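DNA polymerase III subunit beta (Helicobacter pylori 26695, PDB 4S3I) tethers DNA polymerases and other proteins to DNA, acting as a ring-shaped sliding processivity factor. Local coordinates at residues A[330-340]-A[350-358]; A[140-149]-A[203-211]. All coordinates share one frame; numbering follows the deposited sequence.

Contact 2 (140-149 with 203-211) closes along the chain before contact 1 (330-340 with 350-358) opens. Contact 2 pairs two helical elements of the central domain. Contact 1 joins the end of helix 324-332 to a beta hairpin of the C-terminal domain. Their centres lie about 20 Å apart. One antiparallel sheet connects them: strands 350-354 and 338-343 belong to it, and so do strands 158-164 and 179-185, against which the 140-149 segment packs. The two contacts also touch, where Ala333 O meets Lys142 CD at 3.2 Å. The sheet thus runs across the junction of two successive domains of the sliding ring.

Contact 1: A[330-340]-A[350-358]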
ATOM      1  N   ALA A 330     -22.598   6.372   4.376  1.00 25.37           N
ATOM      2  CA  ALA A 330     -23.459   7.126   5.300  1.00 25.36           C
ATOM      3  C   ALA A 330     -23.349   6.571   6.721  1.00 25.10           C
ATOM      4  O   ALA A 330     -23.351   7.323   7.698  1.00 25.10           O
ATOM      5  CB  ALA A 330     -24.899   7.126   4.820  1.00 25.59           C
ATOM      6  N   LEU A 331     -23.212   5.251   6.841  1.00 24.98           N
ATOM      7  CA  LEU A 331     -23.095   4.639   8.162  1.00 24.84           C
ATOM      8  C   LEU A 331     -21.715   4.929   8.769  1.00 24.77           C
ATOM      9  O   LEU A 331     -21.587   5.184   9.971  1.00 24.78           O
ATOM     10  CB  LEU A 331     -23.342   3.127   8.084  1.00 24.84           C
ATOM     11  CG  LEU A 331     -24.751   2.681   7.672  1.00 24.94           C
ATOM     12  CD1 LEU A 331     -24.821   1.168   7.680  1.00 24.98           C
ATOM     13  CD2 LEU A 331     -25.847   3.290   8.590  1.00 24.96           C
ATOM     14  N   ASN A 332     -20.674   4.871   7.935  1.00 24.76           N
ATOM     15  CA  ASN A 332     -19.316   5.204   8.390  1.00 26.47           C
ATOM     16  C   ASN A 332     -19.228   6.601   9.015  1.00 24.77           C
ATOM     17  O   ASN A 332     -18.421   6.854   9.905  1.00 27.01           O
ATOM     18  CB  ASN A 332     -18.308   5.095   7.229  1.00 32.81           C
ATOM     19  CG  ASN A 332     -18.163   3.684   6.701  1.00 39.82           C
ATOM     20  OD1 ASN A 332     -18.477   2.710   7.391  1.00 38.12           O
ATOM     21  ND2 ASN A 332     -17.671   3.564   5.461  1.00 36.62           N
ATOM     22  N   ALA A 333     -20.065   7.515   8.541  1.00 24.87           N
ATOM     23  CA  ALA A 333     -20.040   8.899   9.022  1.00 25.02           C
ATOM     24  C   ALA A 333     -20.730   9.094  10.374  1.00 27.66           C
ATOM     25  O   ALA A 333     -20.742  10.204  10.912  1.00 28.48           O
ATOM     26  CB  ALA A 333     -20.662   9.808   7.998  1.00 25.21           C
ATOM     27  N   LEU A 334     -21.313   8.027  10.921  1.00 25.03           N
ATOM     28  CA  LEU A 334     -22.080   8.103  12.175  1.00 25.18           C
ATOM     29  C   LEU A 334     -21.282   7.668  13.383  1.00 25.25           C
ATOM     30  O   LEU A 334     -20.563   6.670  13.326  1.00 26.95           O
ATOM     31  CB  LEU A 334     -23.310   7.198  12.085  1.00 25.14           C
ATOM     32  CG  LEU A 334     -24.200   7.462  10.887  1.00 25.15           C
ATOM     33  CD1 LEU A 334     -25.381   6.503  10.944  1.00 25.13           C
ATOM     34  CD2 LEU A 334     -24.676   8.915  10.914  1.00 25.40           C
ATOM     35  N   GLY A 335     -21.437   8.377  14.498  1.00 25.54           N
ATOM     36  CA  GLY A 335     -20.704   8.036  15.712  1.00 28.57           C
ATOM     37  C   GLY A 335     -21.455   7.188  16.737  1.00 31.10           C
ATOM     38  O   GLY A 335     -20.925   6.898  17.806  1.00 29.92           O
ATOM     39  N   THR A 336     -22.680   6.780  16.426  1.00 27.67           N
ATOM     40  CA  THR A 336     -23.512   6.054  17.405  1.00 26.09           C
ATOM     41  C   THR A 336     -23.621   4.593  17.005  1.00 27.54           C
ATOM     42  O   THR A 336     -23.412   4.269  15.854  1.00 25.58           O
ATOM     43  CB  THR A 336     -24.923   6.639  17.455  1.00 26.21           C
ATOM     44  OG1 THR A 336     -25.412   6.779  16.112  1.00 25.89           O
ATOM     45  CG2 THR A 336     -24.916   8.015  18.133  1.00 26.58           C
ATOM     46  N   THR A 337     -23.995   3.722  17.946  1.00 26.16           N
ATOM     47  CA  THR A 337     -24.092   2.283  17.666  1.00 26.08           C
ATOM     48  C   THR A 337     -25.344   1.945  16.876  1.00 25.87           C
ATOM     49  O   THR A 337     -25.443   0.880  16.276  1.00 25.76           O
ATOM     50  CB  THR A 337     -24.096   1.473  18.951  1.00 26.54           C
ATOM     51  OG1 THR A 337     -25.340   1.695  19.623  1.00 26.76           O
ATOM     52  CG2 THR A 337     -22.935   1.913  19.859  1.00 26.88           C
ATOM     53  N   GLN A 338     -26.318   2.848  16.909  1.00 25.90           N
ATOM     54  CA  GLN A 338     -27.554   2.679  16.154  1.00 25.76           C
ATOM     55  C   GLN A 338     -27.729   3.843  15.216  1.00 25.61           C
ATOM     56  O   GLN A 338     -27.127   4.897  15.418  1.00 25.67           O
ATOM     57  CB  GLN A 338     -28.756   2.588  17.107  1.00 26.06           C
ATOM     58  CG  GLN A 338     -28.677   1.431  18.077  1.00 26.32           C
ATOM     59  CD  GLN A 338     -29.928   1.312  18.938  1.00 37.54           C
ATOM     60  OE1 GLN A 338     -30.171   2.139  19.825  1.00 31.72           O
ATOM     61  NE2 GLN A 338     -30.749   0.298  18.657  1.00 26.62           N
ATOM     62  N   PHE A 339     -28.547   3.664  14.193  1.00 25.48           N
ATOM     63  CA  PHE A 339     -28.834   4.749  13.286  1.00 25.46           C
ATOM     64  C   PHE A 339     -30.330   4.821  13.021  1.00 30.73           C
ATOM     65  O   PHE A 339     -31.076   3.864  13.272  1.00 28.98           O
ATOM     66  CB  PHE A 339     -28.053   4.623  11.960  1.00 25.26           C
ATOM     67  CG  PHE A 339     -28.531   3.504  11.052  1.00 25.18           C
ATOM     68  CD1 PHE A 339     -28.097   2.192  11.255  1.00 25.11           C
ATOM     69  CD2 PHE A 339     -29.369   3.772   9.973  1.00 25.27           C
ATOM     70  CE1 PHE A 339     -28.522   1.154  10.419  1.00 25.13           C
ATOM     71  CE2 PHE A 339     -29.795   2.751   9.130  1.00 25.29           C
ATOM     72  CZ  PHE A 339     -29.364   1.426   9.351  1.00 25.21           C
ATOM     73  N   VAL A 340     -30.762   5.963  12.514  1.00 25.76           N
ATOM     74  CA  VAL A 340     -32.144   6.135  12.139  1.00 25.96           C
ATOM     75  C   VAL A 340     -32.233   6.274  10.646  1.00 25.96           C
ATOM     76  O   VAL A 340     -31.521   7.085  10.032  1.00 25.99           O
ATOM     77  CB  VAL A 340     -32.765   7.343  12.837  1.00 33.31           C
ATOM     78  CG1 VAL A 340     -34.188   7.571  12.325  1.00 36.19           C
ATOM     79  CG2 VAL A 340     -32.748   7.131  14.341  1.00 27.93           C
ATOM     80  N   PHE A 350     -34.189   9.199   0.904  1.00 28.88           N
ATOM     81  CA  PHE A 350     -34.273   8.842   2.310  1.00 28.31           C
ATOM     82  C   PHE A 350     -33.053   9.330   3.068  1.00 27.90           C
ATOM     83  O   PHE A 350     -32.020   9.638   2.472  1.00 27.91           O
ATOM     84  CB  PHE A 350     -34.422   7.330   2.484  1.00 35.22           C
ATOM     85  CG  PHE A 350     -33.279   6.529   1.915  1.00 33.50           C
ATOM     86  CD1 PHE A 350     -32.198   6.155   2.713  1.00 27.13           C
ATOM     87  CD2 PHE A 350     -33.297   6.132   0.588  1.00 32.45           C
ATOM     88  CE1 PHE A 350     -31.149   5.385   2.182  1.00 26.98           C
ATOM     89  CE2 PHE A 350     -32.258   5.373   0.049  1.00 32.69           C
ATOM     90  CZ  PHE A 350     -31.184   5.002   0.849  1.00 28.93           C
ATOM     91  N   LEU A 351     -33.168   9.365   4.388  1.00 27.58           N
ATOM     92  CA  LEU A 351     -32.170  10.006   5.223  1.00 29.52           C
ATOM     93  C   LEU A 351     -31.551   8.992   6.163  1.00 33.30           C
ATOM     94  O   LEU A 351     -32.250   8.127   6.698  1.00 29.41           O
ATOM     95  CB  LEU A 351     -32.822  11.139   6.036  1.00 31.91           C
ATOM     96  CG  LEU A 351     -31.895  12.112   6.779  1.00 34.73           C
ATOM     97  CD1 LEU A 351     -31.259  13.077   5.788  1.00 29.94           C
ATOM     98  CD2 LEU A 351     -32.612  12.872   7.888  1.00 39.33           C
ATOM     99  N   ILE A 352     -30.240   9.097   6.366  1.00 26.49           N
ATOM    100  CA  ILE A 352     -29.553   8.298   7.382  1.00 26.06           C
ATOM    101  C   ILE A 352     -28.895   9.246   8.362  1.00 31.45           C
ATOM    102  O   ILE A 352     -28.201  10.172   7.951  1.00 28.01           O
ATOM    103  CB  ILE A 352     -28.496   7.358   6.734  1.00 25.80           C
ATOM    104  CG1 ILE A 352     -29.198   6.229   5.975  1.00 30.06           C
ATOM    105  CG2 ILE A 352     -27.555   6.763   7.789  1.00 25.47           C
ATOM    106  CD1 ILE A 352     -28.269   5.392   5.116  1.00 29.63           C
ATOM    107  N   GLN A 353     -29.123   9.043   9.657  1.00 25.99           N
ATOM    108  CA  GLN A 353     -28.510   9.915  10.652  1.00 29.67           C
ATOM    109  C   GLN A 353     -28.308   9.180  11.966  1.00 29.95           C
ATOM    110  O   GLN A 353     -28.805   8.058  12.133  1.00 26.52           O
ATOM    111  CB  GLN A 353     -29.332  11.201  10.842  1.00 33.44           C
ATOM    112  CG  GLN A 353     -30.665  11.004  11.522  1.00 38.18           C
ATOM    113  CD  GLN A 353     -31.533  12.265  11.505  1.00 41.07           C
ATOM    114  OE1 GLN A 353     -32.657  12.251  12.001  1.00 34.69           O
ATOM    115  NE2 GLN A 353     -31.013  13.352  10.929  1.00 36.15           N
ATOM    116  N   GLU A 354     -27.569   9.795  12.885  1.00 26.06           N
ATOM    117  CA  GLU A 354     -27.298   9.158  14.155  1.00 26.05           C
ATOM    118  C   GLU A 354     -28.598   8.994  14.922  1.00 31.14           C
ATOM    119  O   GLU A 354     -29.569   9.727  14.705  1.00 26.56           O
ATOM    120  CB  GLU A 354     -26.312   9.986  15.005  1.00 26.26           C
ATOM    121  CG  GLU A 354     -24.927  10.166  14.402  1.00 26.05           C
ATOM    122  CD  GLU A 354     -23.897  10.703  15.396  1.00 31.08           C
ATOM    123  OE1 GLU A 354     -24.270  11.048  16.540  1.00 27.32           O
ATOM    124  OE2 GLU A 354     -22.700  10.765  15.039  1.00 27.95           O
ATOM    125  N   SER A 355     -28.611   8.032  15.831  1.00 26.49           N
ATOM    126  CA  SER A 355     -29.661   7.960  16.823  1.00 31.21           C
ATOM    127  C   SER A 355     -29.452   9.195  17.700  1.00 30.35           C
ATOM    128  O   SER A 355     -28.298   9.595  17.940  1.00 27.10           O
ATOM    129  CB  SER A 355     -29.501   6.668  17.634  1.00 26.61           C
ATOM    130  OG  SER A 355     -30.536   6.514  18.580  1.00 38.22           O
ATOM    131  N   LEU A 356     -30.540   9.803  18.175  1.00 29.30           N
ATOM    132  CA  LEU A 356     -30.449  11.011  19.012  1.00 28.61           C
ATOM    133  C   LEU A 356     -29.654  12.146  18.337  1.00 34.02           C
ATOM    134  O   LEU A 356     -28.887  12.843  19.011  1.00 36.17           O
ATOM    135  CB  LEU A 356     -29.792  10.711  20.371  1.00 36.21           C
ATOM    136  CG  LEU A 356     -30.320   9.589  21.263  1.00 38.45           C
ATOM    137  CD1 LEU A 356     -29.578   9.596  22.598  1.00 41.77           C
ATOM    138  CD2 LEU A 356     -31.812   9.718  21.484  1.00 41.36           C
ATOM    139  N   ASP A 357     -29.817  12.310  17.022  1.00 27.78           N
ATOM    140  CA  ASP A 357     -29.137  13.378  16.281  1.00 34.68           C
ATOM    141  C   ASP A 357     -29.461  14.735  16.891  1.00 42.65           C
ATOM    142  O   ASP A 357     -28.623  15.641  16.899  1.00 39.22           O
ATOM    143  CB  ASP A 357     -29.549  13.378  14.806  1.00 37.23           C
ATOM    144  CG  ASP A 357     -29.050  14.623  14.056  1.00 44.55           C
ATOM    145  OD1 ASP A 357     -27.900  14.602  13.569  1.00 45.70           O
ATOM    146  OD2 ASP A 357     -29.801  15.625  13.956  1.00 42.47           O
ATOM    147  N   GLU A 358     -30.680  14.863  17.411  1.00 40.99           N
ATOM    148  CA  GLU A 358     -31.155  16.123  17.974  1.00 45.89           C
ATOM    149  C   GLU A 358     -30.435  16.487  19.270  1.00 47.45           C
ATOM    150  O   GLU A 358     -30.469  17.644  19.708  1.00 46.16           O
ATOM    151  CB  GLU A 358     -32.672  16.070  18.212  1.00 49.33           C
ATOM    152  CG  GLU A 358     -33.092  15.243  19.433  1.00 57.71           C
ATOM    153  CD  GLU A 358     -33.133  13.741  19.160  1.00 66.14           C
ATOM    154  OE1 GLU A 358     -33.032  13.336  17.979  1.00 66.34           O
ATOM    155  OE2 GLU A 358     -33.273  12.964  20.130  1.00 67.67           O
TER
HETATM  156  O   HOH W   1     -24.777   9.866   7.371  1.00 23.25           O
HETATM  157  O   HOH W   2     -21.732  11.768  12.620  1.00 21.03           O
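Strands 338-340 and 350-354 run antiparallel at 142°, and Val340 and Gln353 form a hydrogen-bonded pair. They belong to the beta hairpin 338-343/350-354 of the C-terminal domain. Val340 N gives a nearly straight bond to Gln353 O (2.9 Å, 176° at the hydrogen), and Gln353 N returns one to Val340 O. Next along the strands, Phe339 and Glu354 form a non-hydrogen-bonded pair, and their side chains diverge. Beyond it, the bond from Ser355 N to Gln338 O is weak.

Ile352 carries the apolar side of the contact. Its CG2 lies anti to the backbone N and meets Leu334 CD1 at 3.8 Å. The same methyl touches Leu331 CD2 and, obliquely, the Phe339 ring. Its CD1 reaches Ala330 CB, so Ile352 packs against both the helix end (Ala330, Leu331) and the loop after it (Leu334). Leu331 CD2 sits over the centre of the Phe339 ring, 3.5 Å above its plane. Phe266 adds an edge-to-face contact to this ring.

The polar side is built around Glu354. Its extended chain slides past Leu334 in the opposite direction, and CG lies 3.7 Å from Leu334 CD2. Thr336 CG2 comes up to Glu354 OE1. Thr336 OG1 donates to Gln338 O at 2.6 Å. Gln353 leaves the strand on the same face as Val340; its OE1 is hydrogen-bonded with Arg342 NE and its NE2 with Ser368 OG. At the loop, Gly335 N donates to Glu354 OE2 at 2.8 Å, approaching from above the carboxylate plane, 54° out of it.

Contact 2: A[140-149]-A[203-211]; sequences FKKIAPVIEQ and KRALLEILK
Helices 135-143 and 203-212 of the central domain face each other here, and the turn after the first helix reaches the start of the second. Leu206 lies at the middle of the apolar contact. Its CG is anti to the backbone N (chi1 -160°), which carries both methyls across to the first segment. CD2 meets Phe140 CB at 3.6 Å and also touches Ala144 CB. CD1 meets Ile147 CD1 at 4.0 Å. One turn further on, Leu210 CD2 packs on Phe140 CB and also touches Lys141 CB. Ile209 CG2 comes to the edge of the Phe140 ring, near its plane, at CD2.

The polar part belongs to Lys203. Its chain bends at chi2 (83°) and chi4, and the bends bring NZ to the backbone carbonyls of the turn that follows helix 135-143. NZ donates to Ala144 O at 2.9 Å, from 37° above the carbonyl plane. Ile147 N reaches the same oxygen from the opposite face, so two donors grip it. NZ also lies very close to Ile147 O, modelled at only 2.4 Å, so the details of that bond are doubtful. A water accepts a bond from NZ, and a weak one from Gln149 N. The aliphatic part of Lys203 is used too: CD packs on Ile147 CG2, and CG lies 3.5 Å from Gln149 CB. The Gln149 side chain crosses Lys203 at about a right angle and ends over the helix start, with NE2 beside Arg204 CA. Gln149 is poorly ordered, so this end is less certain.

Phe140 and Ile147 also rest on Ile159 of strand 158-164. Ile209 packs on Phe235 of strand 233-238, and Arg204 NH2 donates a hydrogen bond to Ala21 O. The helix pair therefore lies against strands of two sheets.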
ATOM      1  N   PHE A 140     -15.483  17.683   8.387  1.00 26.80           N
ATOM      2  CA  PHE A 140     -14.763  17.594   7.118  1.00 26.75           C
ATOM      3  C   PHE A 140     -14.472  16.130   6.772  1.00 26.30           C
ATOM      4  O   PHE A 140     -14.692  15.686   5.646  1.00 26.28           O
ATOM      5  CB  PHE A 140     -13.431  18.374   7.181  1.00 26.92           C
ATOM      6  CG  PHE A 140     -13.583  19.866   7.100  1.00 27.48           C
ATOM      7  CD1 PHE A 140     -14.816  20.449   6.842  1.00 27.84           C
ATOM      8  CD2 PHE A 140     -12.473  20.692   7.261  1.00 42.05           C
ATOM      9  CE1 PHE A 140     -14.954  21.830   6.765  1.00 28.65           C
ATOM     10  CE2 PHE A 140     -12.599  22.077   7.183  1.00 41.69           C
ATOM     11  CZ  PHE A 140     -13.841  22.644   6.932  1.00 36.45           C
ATOM     12  N   LYS A 141     -13.966  15.383   7.741  1.00 26.02           N
ATOM     13  CA  LYS A 141     -13.586  13.997   7.461  1.00 25.68           C
ATOM     14  C   LYS A 141     -14.819  13.145   7.147  1.00 31.51           C
ATOM     15  O   LYS A 141     -14.764  12.213   6.339  1.00 26.97           O
ATOM     16  CB  LYS A 141     -12.818  13.407   8.648  1.00 25.53           C
ATOM     17  CG  LYS A 141     -12.203  12.046   8.374  1.00 50.98           C
ATOM     18  CD  LYS A 141     -11.908  11.295   9.673  1.00 57.69           C
ATOM     19  CE  LYS A 141     -11.298   9.923   9.385  1.00 62.37           C
ATOM     20  NZ  LYS A 141     -11.392   8.977  10.541  1.00 67.47           N
ATOM     21  N   LYS A 142     -15.945  13.476   7.770  1.00 29.06           N
ATOM     22  CA  LYS A 142     -17.141  12.655   7.612  1.00 29.25           C
ATOM     23  C   LYS A 142     -17.823  12.923   6.283  1.00 29.72           C
ATOM     24  O   LYS A 142     -18.454  12.046   5.701  1.00 27.80           O
ATOM     25  CB  LYS A 142     -18.099  12.878   8.788  1.00 25.62           C
ATOM     26  CG  LYS A 142     -17.693  12.118  10.035  1.00 25.45           C
ATOM     27  CD  LYS A 142     -18.560  12.488  11.252  1.00 27.99           C
ATOM     28  CE  LYS A 142     -18.210  11.617  12.468  1.00 25.59           C
ATOM     29  NZ  LYS A 142     -18.832  12.177  13.706  1.00 25.92           N
ATOM     30  N   ILE A 143     -17.660  14.135   5.784  1.00 26.07           N
ATOM     31  CA  ILE A 143     -18.380  14.559   4.586  1.00 26.43           C
ATOM     32  C   ILE A 143     -17.548  14.374   3.319  1.00 32.16           C
ATOM     33  O   ILE A 143     -18.085  14.167   2.228  1.00 29.82           O
ATOM     34  CB  ILE A 143     -18.840  16.025   4.760  1.00 26.90           C
ATOM     35  CG1 ILE A 143     -19.886  16.092   5.874  1.00 26.89           C
ATOM     36  CG2 ILE A 143     -19.394  16.633   3.473  1.00 27.42           C
ATOM     37  CD1 ILE A 143     -20.434  17.491   6.131  1.00 27.44           C
ATOM     38  N   ALA A 144     -16.228  14.430   3.478  1.00 34.89           N
ATOM     39  CA  ALA A 144     -15.294  14.310   2.346  1.00 34.52           C
ATOM     40  C   ALA A 144     -15.629  13.217   1.315  1.00 37.12           C
ATOM     41  O   ALA A 144     -15.544  13.471   0.108  1.00 33.69           O
ATOM     42  CB  ALA A 144     -13.855  14.145   2.845  1.00 32.15           C
ATOM     43  N   PRO A 145     -15.999  11.997   1.777  1.00 26.22           N
ATOM     44  CA  PRO A 145     -16.200  10.936   0.780  1.00 26.81           C
ATOM     45  C   PRO A 145     -17.304  11.200  -0.235  1.00 27.87           C
ATOM     46  O   PRO A 145     -17.304  10.559  -1.279  1.00 31.00           O
ATOM     47  CB  PRO A 145     -16.581   9.725   1.634  1.00 31.41           C
ATOM     48  CG  PRO A 145     -15.957   9.977   2.957  1.00 31.53           C
ATOM     49  CD  PRO A 145     -16.033  11.459   3.154  1.00 25.81           C
ATOM     50  N   VAL A 146     -18.240  12.097   0.053  1.00 28.21           N
ATOM     51  CA  VAL A 146     -19.329  12.313  -0.896  1.00 28.98           C
ATOM     52  C   VAL A 146     -18.932  13.307  -1.978  1.00 33.59           C
ATOM     53  O   VAL A 146     -19.594  13.407  -3.011  1.00 38.18           O
ATOM     54  CB  VAL A 146     -20.638  12.754  -0.212  1.00 32.10           C
ATOM     55  CG1 VAL A 146     -20.933  11.856   1.005  1.00 26.90           C
ATOM     56  CG2 VAL A 146     -20.559  14.211   0.207  1.00 35.99           C
ATOM     57  N   ILE A 147     -17.843  14.036  -1.737  1.00 28.02           N
ATOM     58  CA  ILE A 147     -17.470  15.137  -2.628  1.00 32.77           C
ATOM     59  C   ILE A 147     -16.578  14.678  -3.775  1.00 35.72           C
ATOM     60  O   ILE A 147     -15.534  14.054  -3.546  1.00 36.44           O
ATOM     61  CB  ILE A 147     -16.783  16.267  -1.843  1.00 34.67           C
ATOM     62  CG1 ILE A 147     -17.765  16.861  -0.842  1.00 33.73           C
ATOM     63  CG2 ILE A 147     -16.279  17.364  -2.773  1.00 38.74           C
ATOM     64  CD1 ILE A 147     -17.124  17.798   0.168  1.00 31.89           C
ATOM     65  N   GLU A 148     -17.011  14.973  -5.004  1.00 51.47           N
ATOM     66  CA  GLU A 148     -16.197  14.761  -6.198  1.00 64.11           C
ATOM     67  C   GLU A 148     -15.184  15.895  -6.320  1.00 71.87           C
ATOM     68  O   GLU A 148     -15.554  17.052  -6.540  1.00 67.57           O
ATOM     69  CB  GLU A 148     -17.065  14.732  -7.460  1.00 71.96           C
ATOM     70  CG  GLU A 148     -17.889  13.474  -7.671  1.00 81.05           C
ATOM     71  CD  GLU A 148     -18.770  13.566  -8.912  1.00 93.00           C
ATOM     72  OE1 GLU A 148     -19.913  13.062  -8.863  1.00 96.57           O
ATOM     73  OE2 GLU A 148     -18.321  14.139  -9.934  1.00 96.24           O
ATOM     74  N   GLN A 149     -13.908  15.558  -6.170  1.00 80.19           N
ATOM     75  CA  GLN A 149     -12.822  16.520  -6.303  1.00 86.11           C
ATOM     76  C   GLN A 149     -12.763  17.014  -7.735  1.00 85.01           C
ATOM     77  O   GLN A 149     -12.885  18.208  -8.010  1.00 81.36           O
ATOM     78  CB  GLN A 149     -11.506  15.837  -5.951  1.00 91.96           C
ATOM     79  CG  GLN A 149     -10.315  16.758  -5.832  1.00 96.97           C
ATOM     80  CD  GLN A 149      -9.232  16.156  -4.965  1.00100.14           C
ATOM     81  OE1 GLN A 149      -9.286  14.974  -4.617  1.00100.25           O
ATOM     82  NE2 GLN A 149      -8.243  16.964  -4.602  1.00101.55           N
ATOM     83  N   LYS A 203     -11.858  20.433  -2.651  1.00 34.99           N
ATOM     84  CA  LYS A 203     -11.602  19.126  -2.046  1.00 32.50           C
ATOM     85  C   LYS A 203     -10.136  18.939  -1.664  1.00 28.69           C
ATOM     86  O   LYS A 203      -9.827  18.429  -0.585  1.00 28.13           O
ATOM     87  CB  LYS A 203     -12.061  18.008  -2.994  1.00 38.92           C
ATOM     88  CG  LYS A 203     -11.785  16.570  -2.514  1.00 48.46           C
ATOM     89  CD  LYS A 203     -12.847  16.041  -1.543  1.00 48.37           C
ATOM     90  CE  LYS A 203     -12.697  14.526  -1.290  1.00 47.05           C
ATOM     91  NZ  LYS A 203     -13.639  13.676  -2.095  1.00 44.27           N
ATOM     92  N   ARG A 204      -9.232  19.379  -2.536  1.00 30.56           N
ATOM     93  CA  ARG A 204      -7.806  19.227  -2.261  1.00 34.62           C
ATOM     94  C   ARG A 204      -7.446  19.909  -0.952  1.00 28.61           C
ATOM     95  O   ARG A 204      -6.741  19.338  -0.113  1.00 33.41           O
ATOM     96  CB  ARG A 204      -6.955  19.819  -3.392  1.00 37.37           C
ATOM     97  CG  ARG A 204      -5.455  19.682  -3.126  1.00 42.10           C
ATOM     98  CD  ARG A 204      -4.634  20.620  -3.985  1.00 46.42           C
ATOM     99  NE  ARG A 204      -3.207  20.535  -3.673  1.00 48.32           N
ATOM    100  CZ  ARG A 204      -2.257  21.151  -4.367  1.00 48.13           C
ATOM    101  NH1 ARG A 204      -2.586  21.890  -5.418  1.00 44.56           N
ATOM    102  NH2 ARG A 204      -0.980  21.024  -4.016  1.00 46.30           N
ATOM    103  N   ALA A 205      -7.949  21.133  -0.782  1.00 29.02           N
ATOM    104  CA  ALA A 205      -7.722  21.888   0.440  1.00 29.59           C
ATOM    105  C   ALA A 205      -8.272  21.121   1.628  1.00 28.37           C
ATOM    106  O   ALA A 205      -7.623  21.015   2.681  1.00 28.07           O
ATOM    107  CB  ALA A 205      -8.378  23.272   0.344  1.00 29.59           C
ATOM    108  N   LEU A 206      -9.483  20.593   1.461  1.00 28.65           N
ATOM    109  CA  LEU A 206     -10.111  19.786   2.515  1.00 27.79           C
ATOM    110  C   LEU A 206      -9.168  18.674   2.966  1.00 27.28           C
ATOM    111  O   LEU A 206      -8.876  18.514   4.160  1.00 27.03           O
ATOM    112  CB  LEU A 206     -11.443  19.210   2.013  1.00 29.88           C
ATOM    113  CG  LEU A 206     -12.493  18.732   3.034  1.00 37.07           C
ATOM    114  CD1 LEU A 206     -13.754  18.275   2.321  1.00 38.88           C
ATOM    115  CD2 LEU A 206     -12.001  17.617   3.931  1.00 49.39           C
ATOM    116  N   LEU A 207      -8.681  17.902   2.009  1.00 27.22           N
ATOM    117  CA  LEU A 207      -7.822  16.773   2.341  1.00 26.97           C
ATOM    118  C   LEU A 207      -6.511  17.219   2.988  1.00 29.26           C
ATOM    119  O   LEU A 207      -6.047  16.601   3.946  1.00 27.87           O
ATOM    120  CB  LEU A 207      -7.577  15.934   1.095  1.00 29.81           C
ATOM    121  CG  LEU A 207      -8.858  15.298   0.546  1.00 37.29           C
ATOM    122  CD1 LEU A 207      -8.651  14.739  -0.864  1.00 39.69           C
ATOM    123  CD2 LEU A 207      -9.349  14.203   1.500  1.00 28.16           C
ATOM    124  N   GLU A 208      -5.927  18.311   2.495  1.00 29.37           N
ATOM    125  CA  GLU A 208      -4.737  18.851   3.149  1.00 29.00           C
ATOM    126  C   GLU A 208      -5.014  19.310   4.586  1.00 30.29           C
ATOM    127  O   GLU A 208      -4.235  19.016   5.495  1.00 27.04           O
ATOM    128  CB  GLU A 208      -4.109  19.987   2.317  1.00 27.87           C
ATOM    129  CG  GLU A 208      -3.662  19.565   0.922  1.00 34.72           C
ATOM    130  CD  GLU A 208      -2.825  18.282   0.917  1.00 40.19           C
ATOM    131  OE1 GLU A 208      -2.140  17.992   1.922  1.00 41.30           O
ATOM    132  OE2 GLU A 208      -2.849  17.562  -0.110  1.00 43.14           O
ATOM    133  N   ILE A 209      -6.120  20.026   4.786  1.00 27.39           N
ATOM    134  CA  ILE A 209      -6.503  20.452   6.130  1.00 27.43           C
ATOM    135  C   ILE A 209      -6.547  19.278   7.101  1.00 27.31           C
ATOM    136  O   ILE A 209      -6.112  19.385   8.255  1.00 27.54           O
ATOM    137  CB  ILE A 209      -7.865  21.174   6.125  1.00 27.71           C
ATOM    138  CG1 ILE A 209      -7.694  22.579   5.567  1.00 28.30           C
ATOM    139  CG2 ILE A 209      -8.452  21.268   7.542  1.00 27.72           C
ATOM    140  CD1 ILE A 209      -8.954  23.133   4.948  1.00 28.67           C
ATOM    141  N   LEU A 210      -7.059  18.148   6.629  1.00 26.69           N
ATOM    142  CA  LEU A 210      -7.159  16.970   7.484  1.00 32.37           C
ATOM    143  C   LEU A 210      -5.788  16.460   7.936  1.00 39.64           C
ATOM    144  O   LEU A 210      -5.666  15.891   9.027  1.00 31.50           O
ATOM    145  CB  LEU A 210      -7.952  15.860   6.796  1.00 28.68           C
ATOM    146  CG  LEU A 210      -9.427  16.166   6.546  1.00 32.76           C
ATOM    147  CD1 LEU A 210     -10.092  15.016   5.788  1.00 38.17           C
ATOM    148  CD2 LEU A 210     -10.151  16.419   7.875  1.00 27.80           C
ATOM    149  N   LYS A 211      -4.754  16.676   7.121  1.00 31.55           N
ATOM    150  CA  LYS A 211      -3.424  16.203   7.507  1.00 31.25           C
ATOM    151  C   LYS A 211      -2.760  17.159   8.492  1.00 36.02           C
ATOM    152  O   LYS A 211      -1.856  16.770   9.230  1.00 38.16           O
ATOM    153  CB  LYS A 211      -2.514  16.022   6.287  1.00 36.36           C
ATOM    154  CG  LYS A 211      -3.048  15.150   5.177  1.00 37.08           C
ATOM    155  CD  LYS A 211      -2.059  15.169   4.015  1.00 42.16           C
ATOM    156  CE  LYS A 211      -2.736  14.910   2.677  1.00 47.16           C
ATOM    157  NZ  LYS A 211      -1.785  15.097   1.533  1.00 49.56           N
TER
HETATM  158  O   HOH W   3     -12.283  13.067  -4.571  1.00 52.93           O